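Local coordinates for polyketide synthase PksR (Bacillus subtilis, PDB 4U3V), which takes part in intermediate steps of making the antibiotic bacillaene, this piece being its double-hotdog enoyl-isomerase domain, at residues 29-34 with 59-64; 85-90 with 123-128; 147-152 with 181-186; 205-210 with 274-279; 226-231 with 259-264. All blocks are in the same frame, centred on the assembly; numbering follows the deposited sequence.

Interaction 1: 29-34 with 59-64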
# COMPACT_ATOMS: atom_id res chain seq x y z
N PRO A 29 13.58 -19.05 -9.27
CA PRO A 29 13.23 -19.01 -7.86
C PRO A 29 11.94 -18.23 -7.65
O PRO A 29 11.65 -17.29 -8.38
CB PRO A 29 14.41 -18.25 -7.22
CG PRO A 29 15.07 -17.52 -8.34
CD PRO A 29 14.85 -18.38 -9.56
N VAL A 30 11.16 -18.64 -6.66
CA VAL A 30 9.97 -17.89 -6.32
C VAL A 30 10.32 -16.47 -5.84
O VAL A 30 11.39 -16.21 -5.26
CB VAL A 30 9.14 -18.65 -5.27
CG1 VAL A 30 9.86 -18.66 -3.93
CG2 VAL A 30 7.75 -18.07 -5.14
N ILE A 31 9.38 -15.54 -6.05
CA ILE A 31 9.49 -14.21 -5.44
C ILE A 31 9.44 -14.33 -3.90
O ILE A 31 8.61 -15.06 -3.34
CB ILE A 31 8.32 -13.32 -5.93
CG1 ILE A 31 8.49 -12.98 -7.42
CG2 ILE A 31 8.20 -12.06 -5.08
CD1 ILE A 31 9.83 -12.34 -7.79
N GLN A 32 10.39 -13.68 -3.23
CA GLN A 32 10.57 -13.90 -1.80
C GLN A 32 11.27 -12.73 -1.19
O GLN A 32 12.09 -12.06 -1.86
CB GLN A 32 11.35 -15.20 -1.51
CG GLN A 32 12.68 -15.30 -2.23
CD GLN A 32 13.24 -16.72 -2.20
OE1 GLN A 32 13.74 -17.16 -1.16
NE2 GLN A 32 13.06 -17.47 -3.30
N ASP A 33 11.01 -12.52 0.10
CA ASP A 33 11.71 -11.46 0.83
C ASP A 33 11.79 -11.94 2.30
O ASP A 33 11.17 -12.92 2.69
CB ASP A 33 10.94 -10.10 0.71
CG ASP A 33 11.83 -8.86 0.98
OD1 ASP A 33 12.99 -8.99 1.45
OD2 ASP A 33 11.37 -7.71 0.72
N GLN A 34 12.55 -11.21 3.11
CA GLN A 34 12.72 -11.58 4.52
C GLN A 34 12.77 -10.29 5.31
O GLN A 34 13.37 -9.30 4.88
CB GLN A 34 14.06 -12.29 4.78
CG GLN A 34 14.24 -13.62 4.12
CD GLN A 34 15.36 -14.40 4.78
OE1 GLN A 34 16.24 -13.82 5.41
NE2 GLN A 34 15.33 -15.71 4.64
N GLY A 59 0.78 -5.88 -1.34
CA GLY A 59 0.51 -5.46 -2.74
C GLY A 59 1.83 -5.37 -3.52
O GLY A 59 1.91 -5.77 -4.69
N SER A 60 2.90 -4.93 -2.85
CA SER A 60 4.19 -4.86 -3.56
C SER A 60 4.73 -6.25 -3.95
O SER A 60 5.30 -6.42 -5.05
CB SER A 60 5.23 -4.14 -2.69
OG SER A 60 4.86 -2.74 -2.55
N LEU A 61 4.63 -7.22 -3.04
CA LEU A 61 4.99 -8.63 -3.35
C LEU A 61 4.09 -9.21 -4.43
O LEU A 61 4.55 -9.94 -5.32
CB LEU A 61 4.89 -9.51 -2.09
CG LEU A 61 6.08 -9.36 -1.14
CD1 LEU A 61 5.74 -9.97 0.22
CD2 LEU A 61 7.28 -10.05 -1.79
N ALA A 62 2.81 -8.86 -4.38
CA ALA A 62 1.90 -9.35 -5.46
C ALA A 62 2.26 -8.82 -6.86
O ALA A 62 2.25 -9.59 -7.83
CB ALA A 62 0.44 -9.06 -5.13
N ILE A 63 2.71 -7.58 -6.94
CA ILE A 63 3.13 -6.94 -8.20
C ILE A 63 4.43 -7.57 -8.71
O ILE A 63 4.59 -7.85 -9.91
CB ILE A 63 3.29 -5.44 -8.01
CG1 ILE A 63 1.90 -4.81 -7.82
CG2 ILE A 63 4.06 -4.81 -9.16
CD1 ILE A 63 1.94 -3.38 -7.31
N GLU A 64 5.37 -7.85 -7.81
CA GLU A 64 6.56 -8.60 -8.21
C GLU A 64 6.23 -9.97 -8.79
O GLU A 64 6.89 -10.40 -9.74
CB GLU A 64 7.53 -8.77 -7.04
CG GLU A 64 8.12 -7.46 -6.57
CD GLU A 64 8.79 -6.70 -7.69
OE1 GLU A 64 9.39 -7.35 -8.58
OE2 GLU A 64 8.65 -5.46 -7.74
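Ile31 sets its branched side chain against Leu61 and Glu64 where strand 31-34 passes helix 59-64, the segment axes 8.8 Å apart and their N-to-C directions at 148°, nearer antiparallel than parallel. With CG2 anti to the backbone N and CG1 beside it (chi1 -69°), Ile31 presents both branches to the helix. Ile31 CG2 lies 4.0 Å from CD2 of Leu61, the two side chains sliding past one another in opposite directions, and 3.9 Å from CB of Glu64. Ile31 CG1 rests 3.8 Å from the backbone O of Glu64, whose side chain crosses that of Ile31 at about a right angle. Asp33 adds its CB, 4.4 Å from Leu61 CD2.

No hydrogen bond crosses between the segments. Asp33 OD1 accepts the neighbouring Gln34 N at 2.8 Å on its anti side, 34° out of the carboxylate plane, while OD2 is bonded to Tyr201 OH and His199 ND1. Glu64, bent at chi2, turns its carboxylate away from Ile31, and its OE2 is bonded to Thr202 N. The two acids therefore lend aliphatic carbon to the strand-helix seam, so apolar packing and polar anchoring between the two hotdog halves share the same residues.

Interaction 2: 85-90 with 123-128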
# COMPACT_ATOMS: atom_id res chain seq x y z
N SER A 85 -3.99 -12.29 7.69
CA SER A 85 -3.46 -12.45 9.03
C SER A 85 -2.30 -11.46 9.21
O SER A 85 -1.44 -11.37 8.34
CB SER A 85 -2.95 -13.89 9.20
OG SER A 85 -2.04 -13.98 10.29
N PRO A 86 -2.31 -10.69 10.31
CA PRO A 86 -1.15 -9.82 10.52
C PRO A 86 0.08 -10.66 10.84
O PRO A 86 -0.04 -11.75 11.43
CB PRO A 86 -1.54 -8.98 11.72
CG PRO A 86 -2.65 -9.74 12.40
CD PRO A 86 -3.34 -10.55 11.35
N ILE A 87 1.25 -10.16 10.47
CA ILE A 87 2.49 -10.83 10.81
C ILE A 87 3.20 -10.07 11.90
O ILE A 87 3.67 -8.96 11.68
CB ILE A 87 3.41 -10.93 9.60
CG1 ILE A 87 2.72 -11.71 8.48
CG2 ILE A 87 4.74 -11.55 9.99
CD1 ILE A 87 3.59 -11.82 7.24
N VAL A 88 3.36 -10.71 13.06
CA VAL A 88 4.10 -10.10 14.17
C VAL A 88 5.53 -10.62 14.19
O VAL A 88 5.75 -11.83 14.09
CB VAL A 88 3.50 -10.47 15.53
CG1 VAL A 88 4.36 -9.90 16.66
CG2 VAL A 88 2.05 -10.02 15.64
N ILE A 89 6.49 -9.73 14.34
CA ILE A 89 7.87 -10.14 14.36
C ILE A 89 8.40 -9.91 15.76
O ILE A 89 8.26 -8.81 16.30
CB ILE A 89 8.67 -9.28 13.39
CG1 ILE A 89 7.99 -9.34 12.00
CG2 ILE A 89 10.11 -9.73 13.30
CD1 ILE A 89 8.88 -8.91 10.88
N LYS A 90 8.86 -10.99 16.39
CA LYS A 90 9.36 -10.87 17.77
C LYS A 90 10.85 -10.69 17.78
O LYS A 90 11.53 -10.94 16.81
CB LYS A 90 8.96 -12.09 18.60
CG LYS A 90 7.47 -12.29 18.70
CD LYS A 90 7.12 -13.57 19.42
CE LYS A 90 5.62 -13.65 19.65
NZ LYS A 90 5.03 -12.32 20.00
N LYS A 123 2.11 -20.12 6.28
CA LYS A 123 0.75 -19.70 6.61
C LYS A 123 0.42 -18.53 5.68
O LYS A 123 1.30 -17.74 5.38
CB LYS A 123 0.75 -19.18 8.04
CG LYS A 123 0.87 -20.26 9.11
CD LYS A 123 0.24 -19.80 10.42
CE LYS A 123 -1.22 -20.20 10.52
NZ LYS A 123 -1.37 -21.60 11.01
N PRO A 124 -0.85 -18.41 5.24
CA PRO A 124 -1.22 -17.28 4.37
C PRO A 124 -1.28 -15.91 5.08
O PRO A 124 -1.81 -15.78 6.21
CB PRO A 124 -2.58 -17.71 3.78
CG PRO A 124 -3.13 -18.67 4.78
CD PRO A 124 -1.94 -19.41 5.36
N ALA A 125 -0.58 -14.93 4.51
CA ALA A 125 -0.64 -13.56 4.97
C ALA A 125 -1.66 -12.77 4.14
O ALA A 125 -2.35 -11.88 4.67
CB ALA A 125 0.74 -12.91 4.83
N ALA A 126 -1.68 -13.05 2.84
CA ALA A 126 -2.59 -12.32 1.89
C ALA A 126 -2.92 -13.18 0.70
O ALA A 126 -2.16 -14.06 0.34
CB ALA A 126 -1.93 -11.00 1.42
N ILE A 127 -4.05 -12.87 0.05
CA ILE A 127 -4.44 -13.59 -1.15
C ILE A 127 -4.99 -12.57 -2.11
O ILE A 127 -5.52 -11.53 -1.69
CB ILE A 127 -5.52 -14.65 -0.83
CG1 ILE A 127 -6.76 -14.00 -0.20
CG2 ILE A 127 -4.95 -15.71 0.11
CD1 ILE A 127 -8.08 -14.45 -0.78
N GLY A 128 -4.69 -12.77 -3.39
CA GLY A 128 -5.26 -11.94 -4.47
C GLY A 128 -5.26 -12.63 -5.82
O GLY A 128 -5.05 -13.85 -5.91
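Pro124 meets Ser85 through its backbone carbonyl and not its ring, the O lying 3.7 Å from Ser85 CB in van der Waals contact. The hydroxyl of Ser85 is used locally: OG stands anti to its own backbone N (chi1 161°) and donates to Pro86 O at 3.2 Å, from above the carbonyl plane.

At Ala125 the chain turns a corner, and the residue works with both its backbone and its side chain. Its O receives the N-H of Ser85 in a long, weak hydrogen bond of 3.5 Å, although the N-H...O angle of 158° is reasonable. Its methyl is met by the end of Ile87: CG1 of that isoleucine lies beside the backbone N and the chain then runs straight (chi2 179°), which brings CD1 to 3.9 Å from Ala125 CB. Next door, the methyl of Ala126 touches Tyr58 of helix 56-69, an aromatic side chain that also touches Ala125 and Ile87 and so joins this small apolar cluster. Ile127, further along the strand, packs against Ile84, the residue just before Ser85.

One polar cost remains, for Ser85 O is buried here with no partner in the model. Ala125 and Ala126 both face Ile112 on the adjoining strand 108-116, which makes the corner a classic beta bulge. It kinks strand 121-132 of the N-terminal hotdog beside its central helix, at the point where the chain leaving strand 75-83 comes alongside.

Interaction 3: 147-152 with 181-186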
# COMPACT_ATOMS: atom_id res chain seq x y z
N HIS A 147 -6.90 23.96 -5.41
CA HIS A 147 -7.65 25.21 -5.21
C HIS A 147 -8.93 25.03 -4.42
O HIS A 147 -9.25 25.86 -3.57
CB HIS A 147 -7.92 25.84 -6.59
CG HIS A 147 -8.83 27.05 -6.55
ND1 HIS A 147 -8.44 28.23 -6.04
CD2 HIS A 147 -10.12 27.23 -7.05
CE1 HIS A 147 -9.45 29.12 -6.16
NE2 HIS A 147 -10.47 28.51 -6.80
N SER A 148 -9.64 23.92 -4.63
CA SER A 148 -10.92 23.69 -3.95
C SER A 148 -10.84 23.03 -2.57
O SER A 148 -11.83 22.95 -1.84
CB SER A 148 -11.91 22.93 -4.86
OG SER A 148 -11.26 21.91 -5.59
N LEU A 149 -9.63 22.62 -2.18
CA LEU A 149 -9.41 21.93 -0.90
C LEU A 149 -8.76 22.86 0.12
O LEU A 149 -8.31 23.94 -0.23
CB LEU A 149 -8.52 20.67 -1.13
CG LEU A 149 -9.07 19.74 -2.21
CD1 LEU A 149 -8.09 18.62 -2.48
CD2 LEU A 149 -10.40 19.17 -1.74
N THR A 150 -8.80 22.47 1.39
CA THR A 150 -8.18 23.24 2.46
C THR A 150 -6.81 22.66 2.78
O THR A 150 -6.70 21.49 3.17
CB THR A 150 -9.05 23.22 3.74
OG1 THR A 150 -10.35 23.76 3.46
CG2 THR A 150 -8.41 24.03 4.86
N LYS A 151 -5.78 23.49 2.64
CA LYS A 151 -4.43 23.10 3.09
C LYS A 151 -4.36 22.86 4.59
O LYS A 151 -4.88 23.64 5.39
CB LYS A 151 -3.39 24.15 2.68
CG LYS A 151 -1.97 23.76 3.03
CD LYS A 151 -0.98 24.84 2.59
CE LYS A 151 0.45 24.33 2.65
NZ LYS A 151 0.58 23.12 1.80
N LEU A 152 -3.73 21.76 4.97
CA LEU A 152 -3.56 21.40 6.38
C LEU A 152 -2.14 21.75 6.82
O LEU A 152 -1.23 21.81 6.00
CB LEU A 152 -3.79 19.90 6.59
CG LEU A 152 -5.14 19.42 6.04
CD1 LEU A 152 -5.29 17.93 6.36
CD2 LEU A 152 -6.27 20.21 6.68
N HIS A 181 -14.39 17.25 2.80
CA HIS A 181 -15.22 16.21 3.36
C HIS A 181 -15.21 14.89 2.64
O HIS A 181 -15.74 13.88 3.18
CB HIS A 181 -16.67 16.70 3.53
CG HIS A 181 -17.39 16.95 2.21
ND1 HIS A 181 -17.16 18.04 1.44
CD2 HIS A 181 -18.37 16.20 1.54
CE1 HIS A 181 -17.87 17.95 0.30
NE2 HIS A 181 -18.62 16.83 0.36
N LYS A 182 -14.73 14.85 1.40
CA LYS A 182 -14.83 13.57 0.69
C LYS A 182 -13.53 13.12 0.03
O LYS A 182 -13.51 12.12 -0.68
CB LYS A 182 -15.92 13.61 -0.37
CG LYS A 182 -15.78 14.80 -1.30
CD LYS A 182 -16.97 14.92 -2.24
CE LYS A 182 -16.87 16.16 -3.11
NZ LYS A 182 -15.45 16.58 -3.32
N SER A 183 -12.50 13.96 0.12
CA SER A 183 -11.22 13.62 -0.50
C SER A 183 -10.02 14.20 0.23
O SER A 183 -10.14 15.15 1.03
CB SER A 183 -11.17 14.07 -1.97
OG SER A 183 -11.34 15.45 -2.03
N ILE A 184 -8.85 13.71 -0.13
CA ILE A 184 -7.62 14.35 0.35
C ILE A 184 -6.59 14.26 -0.74
O ILE A 184 -6.56 13.28 -1.48
CB ILE A 184 -7.13 13.76 1.70
CG1 ILE A 184 -6.04 14.67 2.34
CG2 ILE A 184 -6.74 12.28 1.56
CD1 ILE A 184 -5.82 14.40 3.82
N LEU A 185 -5.74 15.29 -0.86
CA LEU A 185 -4.69 15.32 -1.88
C LEU A 185 -3.37 15.47 -1.13
O LEU A 185 -3.24 16.32 -0.26
CB LEU A 185 -4.90 16.49 -2.87
CG LEU A 185 -3.71 16.80 -3.79
CD1 LEU A 185 -3.72 15.82 -4.92
CD2 LEU A 185 -3.84 18.26 -4.30
N ALA A 186 -2.47 14.50 -1.31
CA ALA A 186 -1.23 14.46 -0.55
C ALA A 186 -0.06 14.59 -1.53
O ALA A 186 -0.06 13.95 -2.59
CB ALA A 186 -1.11 13.14 0.21
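Leu149 reaches over to Ser183 and Leu185 at the outer end of the C-terminal hotdog, where the short strand 150-151 finishes the order of antiparallel strands. Strand 174-180 lies between the partners: Thr150 and Leu152 bond through their backbones to Arg179 and Leu177, and Leu185 to Tyr178, so the side chains here meet across an intervening strand.

From the backbone, CB of Leu149 points toward 181-186 but makes no close contact with it itself. CG comes next, placed beside the backbone N and anti to the carbonyl carbon (chi1 -54°), and there the chain forks. The CD1 branch of Leu149 ends 3.9 Å from CB of Leu185, whose side chain crosses that of Leu149 at about a right angle. On the other branch, Leu149 CD2 ends 3.8 Å from Ser183 OG, a methyl against a hydroxyl with no hydrogen bond involved. Tyr178 and Asp180 of the middle strand also touch Leu149.

Ile184, between the two residues that Leu149 meets, has a different leucine for a partner, and its side chain also packs on Ser217 and Phe218 of helix 205-219. There the contact narrows to two methyl ends, CD1 of Leu152 standing 4.4 Å from CD1 of Ile184.

Interaction 4: 205-210 with 274-279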
# COMPACT_ATOMS: atom_id res chain seq x y z
N PRO A 205 6.41 -0.45 -1.26
CA PRO A 205 5.42 -0.47 -0.18
C PRO A 205 5.26 0.89 0.45
O PRO A 205 4.20 1.18 1.03
CB PRO A 205 6.00 -1.44 0.85
CG PRO A 205 7.34 -1.82 0.37
CD PRO A 205 7.52 -1.40 -1.05
N LEU A 206 6.27 1.76 0.34
CA LEU A 206 6.08 3.11 0.86
C LEU A 206 5.03 3.88 0.10
O LEU A 206 4.41 4.77 0.68
CB LEU A 206 7.38 3.92 0.91
CG LEU A 206 8.52 3.32 1.76
CD1 LEU A 206 9.75 4.23 1.70
CD2 LEU A 206 8.09 3.08 3.20
N MET A 207 4.75 3.50 -1.15
CA MET A 207 3.72 4.21 -1.94
C MET A 207 2.34 3.85 -1.38
O MET A 207 1.53 4.71 -0.95
CB MET A 207 3.83 3.77 -3.40
CG MET A 207 2.66 4.20 -4.27
SD MET A 207 2.91 5.95 -4.61
CE MET A 207 4.04 5.71 -5.99
N THR A 208 2.12 2.55 -1.26
CA THR A 208 0.85 2.09 -0.72
C THR A 208 0.66 2.53 0.71
O THR A 208 -0.42 2.95 1.13
CB THR A 208 0.83 0.54 -0.81
OG1 THR A 208 1.08 0.17 -2.18
CG2 THR A 208 -0.49 -0.03 -0.32
N ASN A 209 1.71 2.50 1.51
CA ASN A 209 1.52 2.91 2.86
C ASN A 209 1.23 4.43 2.96
O ASN A 209 0.55 4.85 3.88
CB ASN A 209 2.76 2.55 3.70
CG ASN A 209 2.49 2.68 5.18
OD1 ASN A 209 1.78 1.85 5.75
ND2 ASN A 209 3.03 3.76 5.82
N SER A 210 1.81 5.24 2.06
CA SER A 210 1.56 6.67 2.08
C SER A 210 0.09 6.93 1.84
O SER A 210 -0.50 7.84 2.46
CB SER A 210 2.39 7.37 1.00
OG SER A 210 3.76 7.28 1.39
N THR A 274 -1.56 10.44 -14.33
CA THR A 274 -1.55 9.32 -13.38
C THR A 274 -0.65 8.16 -13.75
O THR A 274 -0.50 7.82 -14.94
CB THR A 274 -2.92 8.68 -13.18
OG1 THR A 274 -3.35 8.02 -14.37
CG2 THR A 274 -3.95 9.70 -12.68
N VAL A 275 0.02 7.59 -12.75
CA VAL A 275 1.04 6.56 -12.99
C VAL A 275 0.77 5.26 -12.22
O VAL A 275 1.42 4.24 -12.48
CB VAL A 275 2.41 7.15 -12.58
CG1 VAL A 275 2.82 8.32 -13.49
CG2 VAL A 275 2.41 7.62 -11.14
N LEU A 276 -0.29 5.25 -11.42
CA LEU A 276 -0.67 4.06 -10.67
C LEU A 276 -2.06 4.34 -10.09
O LEU A 276 -2.31 5.49 -9.70
CB LEU A 276 0.35 3.88 -9.53
CG LEU A 276 0.07 2.86 -8.42
CD1 LEU A 276 -0.01 1.47 -9.00
CD2 LEU A 276 1.20 2.92 -7.37
N HIS A 277 -2.95 3.36 -10.20
CA HIS A 277 -4.35 3.48 -9.72
C HIS A 277 -4.61 2.41 -8.70
O HIS A 277 -4.38 1.22 -8.95
CB HIS A 277 -5.40 3.33 -10.83
CG HIS A 277 -5.17 4.22 -12.05
ND1 HIS A 277 -5.44 3.80 -13.31
CD2 HIS A 277 -4.66 5.52 -12.17
CE1 HIS A 277 -5.07 4.76 -14.19
NE2 HIS A 277 -4.66 5.83 -13.49
N TYR A 278 -5.21 2.80 -7.57
CA TYR A 278 -5.84 1.82 -6.67
C TYR A 278 -7.34 2.08 -6.64
O TYR A 278 -7.76 3.22 -6.59
CB TYR A 278 -5.37 2.03 -5.22
CG TYR A 278 -3.87 1.99 -5.00
CD1 TYR A 278 -3.28 0.86 -4.40
CD2 TYR A 278 -3.08 3.08 -5.26
CE1 TYR A 278 -1.93 0.85 -4.10
CE2 TYR A 278 -1.73 3.10 -4.93
CZ TYR A 278 -1.15 1.97 -4.38
OH TYR A 278 0.20 1.99 -4.03
N SER A 279 -8.12 1.03 -6.53
CA SER A 279 -9.56 1.18 -6.39
C SER A 279 -10.07 0.26 -5.27
O SER A 279 -9.56 -0.86 -5.07
CB SER A 279 -10.24 0.96 -7.76
OG SER A 279 -10.94 -0.26 -7.79
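Tyr278 points its phenol from the strand to helix 205-210 and meets Thr208 and Met207 at the edge of its ring, near the ring plane. Here the start of the long helix 205-219 packs on the strands of the C-terminal hotdog, the segment axes 11.3 Å apart at a crossing angle of -50°, a gap bridged by long side chains. The tyrosine and the threonine cross obliquely, with Thr208 OG1 2.7 Å from Tyr278 OH in a hydrogen bond that either hydroxyl could donate. Threonine OG1 lies beside its backbone N (chi1 -55°); this puts the hydroxyl at the phenol, with Thr208 CG2 4.1 Å from Tyr278 CE1.

Met207 also borders the phenol oxygen, from a different direction. Its CG stands 3.3 Å from Tyr278 OH, a close van der Waals contact, and also faces Leu276, whose CD2 is 3.7 Å from Met207 CG as the two side chains reach toward each other tip to tip. Bends at chi2 and chi3 then carry the methionine's sulfur and methyl onward; the side chain also packs on Val267, Ile188 and Leu190.

Tyr281 OH reaches the same turn of helix by bonding to Thr208 O. The pairing of Thr208 with Tyr278 gives each hydroxyl a partner in a buried, largely apolar setting, and it gives the helix a directional tether to the strand that the Met207-Leu276 contact alone could not supply.

Interaction 5: 226-231 with 259-264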
# COMPACT_ATOMS: atom_id res chain seq x y z
N GLY A 226 -11.39 5.76 18.06
CA GLY A 226 -11.09 4.37 17.71
C GLY A 226 -10.52 4.24 16.31
O GLY A 226 -10.91 4.97 15.40
N GLY A 227 -9.66 3.25 16.12
CA GLY A 227 -8.73 3.27 15.01
C GLY A 227 -9.35 2.65 13.77
O GLY A 227 -10.56 2.49 13.66
N PHE A 228 -8.48 2.35 12.82
CA PHE A 228 -8.88 1.67 11.61
C PHE A 228 -7.80 0.62 11.38
O PHE A 228 -6.87 0.53 12.19
CB PHE A 228 -8.90 2.69 10.48
CG PHE A 228 -9.77 3.88 10.77
CD1 PHE A 228 -11.11 3.87 10.41
CD2 PHE A 228 -9.27 4.97 11.48
CE1 PHE A 228 -11.94 4.94 10.75
CE2 PHE A 228 -10.07 6.07 11.75
CZ PHE A 228 -11.41 6.04 11.39
N LEU A 229 -7.98 -0.23 10.37
CA LEU A 229 -6.91 -1.13 9.92
C LEU A 229 -7.13 -1.54 8.46
O LEU A 229 -8.27 -1.78 8.07
CB LEU A 229 -6.88 -2.37 10.81
CG LEU A 229 -5.90 -2.25 11.99
CD1 LEU A 229 -6.37 -3.02 13.21
CD2 LEU A 229 -4.50 -2.68 11.56
N PRO A 230 -6.08 -1.46 7.63
CA PRO A 230 -6.21 -1.82 6.22
C PRO A 230 -6.62 -3.29 6.11
O PRO A 230 -6.17 -4.14 6.90
CB PRO A 230 -4.80 -1.63 5.66
CG PRO A 230 -4.17 -0.64 6.58
CD PRO A 230 -4.71 -1.01 7.94
N PHE A 231 -7.54 -3.55 5.20
CA PHE A 231 -8.22 -4.85 5.06
C PHE A 231 -7.86 -5.46 3.69
O PHE A 231 -7.81 -6.68 3.51
CB PHE A 231 -9.73 -4.55 5.14
CG PHE A 231 -10.61 -5.76 5.03
CD1 PHE A 231 -11.01 -6.46 6.17
CD2 PHE A 231 -11.15 -6.13 3.80
CE1 PHE A 231 -11.87 -7.54 6.08
CE2 PHE A 231 -12.00 -7.23 3.70
CZ PHE A 231 -12.36 -7.93 4.84
N ASP A 259 -19.33 -0.85 8.36
CA ASP A 259 -18.11 -0.42 9.06
C ASP A 259 -16.83 -0.61 8.24
O ASP A 259 -15.74 -0.79 8.79
CB ASP A 259 -17.98 -1.13 10.41
CG ASP A 259 -18.97 -0.61 11.43
OD1 ASP A 259 -18.91 0.60 11.76
OD2 ASP A 259 -19.79 -1.42 11.92
N MET A 260 -16.99 -0.64 6.92
CA MET A 260 -15.84 -0.65 6.01
C MET A 260 -15.84 0.68 5.24
O MET A 260 -16.86 1.10 4.69
CB MET A 260 -15.96 -1.79 5.01
CG MET A 260 -16.05 -3.18 5.66
SD MET A 260 -14.50 -3.59 6.49
CE MET A 260 -13.34 -3.27 5.17
N LEU A 261 -14.67 1.27 5.10
CA LEU A 261 -14.55 2.52 4.36
C LEU A 261 -13.62 2.22 3.19
O LEU A 261 -12.49 1.79 3.40
CB LEU A 261 -13.86 3.59 5.24
CG LEU A 261 -14.73 4.02 6.42
CD1 LEU A 261 -13.85 4.63 7.52
CD2 LEU A 261 -15.70 5.06 5.92
N LEU A 262 -14.09 2.45 1.97
CA LEU A 262 -13.29 2.13 0.77
C LEU A 262 -13.02 3.42 0.00
O LEU A 262 -13.89 4.32 -0.11
CB LEU A 262 -14.02 1.17 -0.17
CG LEU A 262 -13.86 -0.31 0.21
CD1 LEU A 262 -14.57 -0.66 1.50
CD2 LEU A 262 -14.31 -1.24 -0.93
N PHE A 263 -11.80 3.51 -0.53
CA PHE A 263 -11.29 4.72 -1.16
C PHE A 263 -10.76 4.36 -2.53
O PHE A 263 -10.22 3.28 -2.74
CB PHE A 263 -10.11 5.31 -0.31
CG PHE A 263 -10.53 5.77 1.03
CD1 PHE A 263 -10.92 7.09 1.21
CD2 PHE A 263 -10.63 4.86 2.08
CE1 PHE A 263 -11.36 7.51 2.47
CE2 PHE A 263 -11.13 5.28 3.33
CZ PHE A 263 -11.46 6.60 3.52
N ASP A 264 -10.87 5.29 -3.47
CA ASP A 264 -10.06 5.24 -4.68
C ASP A 264 -8.82 6.12 -4.55
O ASP A 264 -8.85 7.19 -3.93
CB ASP A 264 -10.89 5.62 -5.94
CG ASP A 264 -11.86 4.53 -6.35
OD1 ASP A 264 -11.89 3.43 -5.72
OD2 ASP A 264 -12.65 4.77 -7.31
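The backbone of Phe231 makes hydrogen bonds with Ser282 and with Tyr83, on two different strands, and from this anchored position its ring meets Met260. No polar bond joins the two segments directly; strand 274-283 lies between them, bonded to Phe231 at Ser282 and to Leu261 at Leu283, and the side chains make contact across it.

The main contact is Met-aromatic. The phenylalanine ring swings out with CG anti to the backbone N (chi1 -179°), and the methionine chain, bent at both chi2 and chi3, curls until its terminal methyl rests over one face of that ring. Met260 CE lies 4.0 Å from the Phe231 ring centroid and 25° off the normal, a CH-pi arrangement shifted toward the rim, with CG of Phe231 the nearest ring atom to Met260 CE at 3.7 Å. The sulfur stands above the ring as well, Met260 SD being 4.7 Å from the Phe231 centroid, a more distant approach. This pair sits at the surface, and Phe231 is exposed.

The second contact lies deeper. Leu261 brings CD1 to 3.8 Å from CE1 of Phe228, meeting the ring at a slant. Leu216 and Leu219 of helix 205-219 also pack on Phe228, as does Leu283 of the middle strand.

Neighbouring residues of strand 260-264 thus serve different surroundings, Met260 the outside and Leu261 the buried side, against Phe228, which in turn packs on the helix. That division suits the hotdog fold, in which antiparallel strands curl round a long central helix; here the chain leaving that helix joins the strands wrapped about it.

How the interactions relate
The five contacts sample both halves of a double hotdog. Interactions 1 and 2 come first along the chain and lie in the N-terminal hotdog region, their centres 13 Å apart around helix 56-69; interactions 3, 4 and 5 belong to the C-terminal region around helix 205-219. Interaction 3 is remote from the first two, 34 Å centre to centre from each, whereas interaction 4 sits near the middle and touches interaction 1 where Ser60 OG approaches Pro205 N at 3.0 Å. Interaction 5 falls within the chain loop that interaction 4 closes, and strand 274-283 separates its strands. Together they illustrate how two helix-and-sheet units join into one compact domain.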